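Local coordinates for protein (aminopeptidase) (Ochrobactrum anthropi, PDB 1B65), which probably hydrolyses peptides, amides and esters as a serine aminopeptidase of the Ntn hydrolase type, releasing N-terminal L-residues or acting on D-alanine derivatives, at residues A[10-15]-A[339-344]. Residues are numbered along the deposited sequence; the frame is centred on the assembly and turned at random.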
loop_
_atom_site.group_PDB
_atom_site.type_symbol
_atom_site.label_atom_id
_atom_site.label_comp_id
_atom_site.label_asym_id
_atom_site.label_seq_id
_atom_site.Cartn_x
_atom_site.Cartn_y
_atom_site.Cartn_z
ATOM N N PRO A 10 -25.047 33.430 -6.286
ATOM C CA PRO A 10 -25.587 32.195 -6.841
ATOM C C PRO A 10 -24.492 31.124 -6.680
ATOM O O PRO A 10 -23.307 31.449 -6.751
ATOM C CB PRO A 10 -25.725 32.461 -8.329
ATOM C CG PRO A 10 -24.740 33.547 -8.609
ATOM C CD PRO A 10 -24.726 34.394 -7.360
ATOM N N ARG A 11 -24.914 29.881 -6.544
ATOM C CA ARG A 11 -23.960 28.751 -6.560
ATOM C C ARG A 11 -24.174 28.066 -7.891
ATOM O O ARG A 11 -25.041 28.526 -8.678
ATOM C CB ARG A 11 -24.208 27.836 -5.355
ATOM C CG ARG A 11 -23.950 28.555 -4.030
ATOM C CD ARG A 11 -24.325 27.614 -2.872
ATOM N NE ARG A 11 -23.206 26.666 -2.653
ATOM C CZ ARG A 11 -23.381 25.628 -1.799
ATOM N NH1 ARG A 11 -24.541 25.463 -1.199
ATOM N NH2 ARG A 11 -22.361 24.812 -1.596
ATOM N N ALA A 12 -23.492 26.959 -8.222
ATOM C CA ALA A 12 -23.628 26.381 -9.545
ATOM C C ALA A 12 -25.070 26.016 -9.868
ATOM O O ALA A 12 -25.493 26.262 -10.991
ATOM C CB ALA A 12 -22.775 25.134 -9.777
ATOM N N ARG A 13 -25.822 25.407 -8.937
ATOM C CA ARG A 13 -27.194 25.022 -9.259
ATOM C C ARG A 13 -28.025 26.251 -9.626
ATOM O O ARG A 13 -28.939 26.139 -10.440
ATOM C CB ARG A 13 -27.909 24.318 -8.101
ATOM C CG ARG A 13 -27.380 22.893 -7.960
ATOM C CD ARG A 13 -28.038 22.228 -6.728
ATOM N NE ARG A 13 -27.364 20.940 -6.537
ATOM C CZ ARG A 13 -27.945 19.772 -6.648
ATOM N NH1 ARG A 13 -29.253 19.710 -6.906
ATOM N NH2 ARG A 13 -27.237 18.672 -6.451
ATOM N N ASP A 14 -27.773 27.381 -8.998
ATOM C CA ASP A 14 -28.492 28.616 -9.283
ATOM C C ASP A 14 -28.333 29.103 -10.707
ATOM O O ASP A 14 -29.202 29.842 -11.198
ATOM C CB ASP A 14 -27.968 29.702 -8.330
ATOM C CG ASP A 14 -28.291 29.326 -6.896
ATOM O OD1 ASP A 14 -29.477 29.003 -6.667
ATOM O OD2 ASP A 14 -27.404 29.338 -6.025
ATOM N N LEU A 15 -27.246 28.764 -11.392
ATOM C CA LEU A 15 -26.990 29.180 -12.762
ATOM C C LEU A 15 -27.590 28.246 -13.794
ATOM O O LEU A 15 -27.400 28.436 -15.013
ATOM C CB LEU A 15 -25.477 29.278 -13.011
ATOM C CG LEU A 15 -24.691 30.265 -12.141
ATOM C CD1 LEU A 15 -23.232 30.269 -12.599
ATOM C CD2 LEU A 15 -25.288 31.651 -12.223
ATOM N N ALA A 339 -16.676 25.863 -6.346
ATOM C CA ALA A 339 -15.517 26.713 -6.035
ATOM C C ALA A 339 -15.246 27.706 -7.171
ATOM O O ALA A 339 -14.892 28.876 -6.891
ATOM C CB ALA A 339 -14.248 25.839 -5.835
ATOM N N MET A 340 -15.349 27.248 -8.411
ATOM C CA MET A 340 -15.096 28.124 -9.553
ATOM C C MET A 340 -16.182 29.196 -9.664
ATOM O O MET A 340 -15.852 30.337 -10.009
ATOM C CB MET A 340 -15.102 27.307 -10.843
ATOM C CG MET A 340 -13.909 26.346 -10.839
ATOM S SD MET A 340 -13.952 25.427 -12.401
ATOM C CE MET A 340 -13.328 26.591 -13.550
ATOM N N ILE A 341 -17.418 28.798 -9.382
ATOM C CA ILE A 341 -18.526 29.791 -9.467
ATOM C C ILE A 341 -18.423 30.838 -8.373
ATOM O O ILE A 341 -18.813 32.003 -8.612
ATOM C CB ILE A 341 -19.857 29.023 -9.378
ATOM C CG1 ILE A 341 -20.085 28.139 -10.605
ATOM C CG2 ILE A 341 -21.066 29.977 -9.170
ATOM C CD1 ILE A 341 -19.732 28.788 -11.934
ATOM N N ALA A 342 -18.024 30.429 -7.158
ATOM C CA ALA A 342 -17.942 31.312 -6.027
ATOM C C ALA A 342 -16.705 32.213 -6.077
ATOM O O ALA A 342 -16.710 33.227 -5.352
ATOM C CB ALA A 342 -17.873 30.528 -4.701
ATOM N N ALA A 343 -15.658 31.815 -6.792
ATOM C CA ALA A 343 -14.411 32.579 -6.819
ATOM C C ALA A 343 -14.553 33.945 -7.492
ATOM O O ALA A 343 -15.447 34.179 -8.302
ATOM C CB ALA A 343 -13.295 31.828 -7.567
ATOM N N GLU A 344 -13.675 34.865 -7.118
ATOM C CA GLU A 344 -13.593 36.196 -7.709
ATOM C C GLU A 344 -12.188 36.449 -8.252
ATOM O O GLU A 344 -11.201 35.927 -7.708
ATOM C CB GLU A 344 -13.862 37.259 -6.625
ATOM C CG GLU A 344 -15.275 37.098 -6.050
ATOM C CD GLU A 344 -15.410 37.778 -4.699
ATOM O OE1 GLU A 344 -14.705 37.369 -3.735
ATOM O OE2 GLU A 344 -16.228 38.714 -4.600
HETATM O O HOH W 1 -21.281 33.340 -7.435
#
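Ile341 turns its side chain into the bend of 10-15 and touches it with CG2, CG1 and CD1. Its CG2 lies against the Pro10-Arg11 backbone, 3.6 Å from Pro10 O. CG1 packs on Ala12, 4.1 Å from Ala12 CB. CD1 meets Leu15 CD1 tip to tip at 3.9 Å. The torsions share out these roles: CG2 stands anti to the backbone N of Ile341, while CG1 lies beside that N (chi1 -67°). One water joins the two backbones, donating to Pro10 O at 2.9 Å and to Ile341 O at 3.0 Å. Ile341 O also accepts from His361.

In this variant of the Ntn hydrolase fold, the contact joins the N-terminal segment ahead of strand 36-43 to the last turn of helix 322-342. Helix 361-370 adds to the apolar cluster, with Leu364 touching Ile341 and His361 touching Leu15.

Behind this layer, residues 13-15 form a short 3-10 turn that carries Leu15 up to Ile341. Asp14 OD2 accepts a nearly straight bond from Arg11 N, 2.6 Å and 171°, through its anti lone pair. This ties the residue ahead of the turn to the turn itself. The Arg11 guanidinium points elsewhere, to Glu177 and the carbonyls of Tyr26 and Asn27. Arg13 makes a salt bridge with Glu334, one further link to helix 322-342.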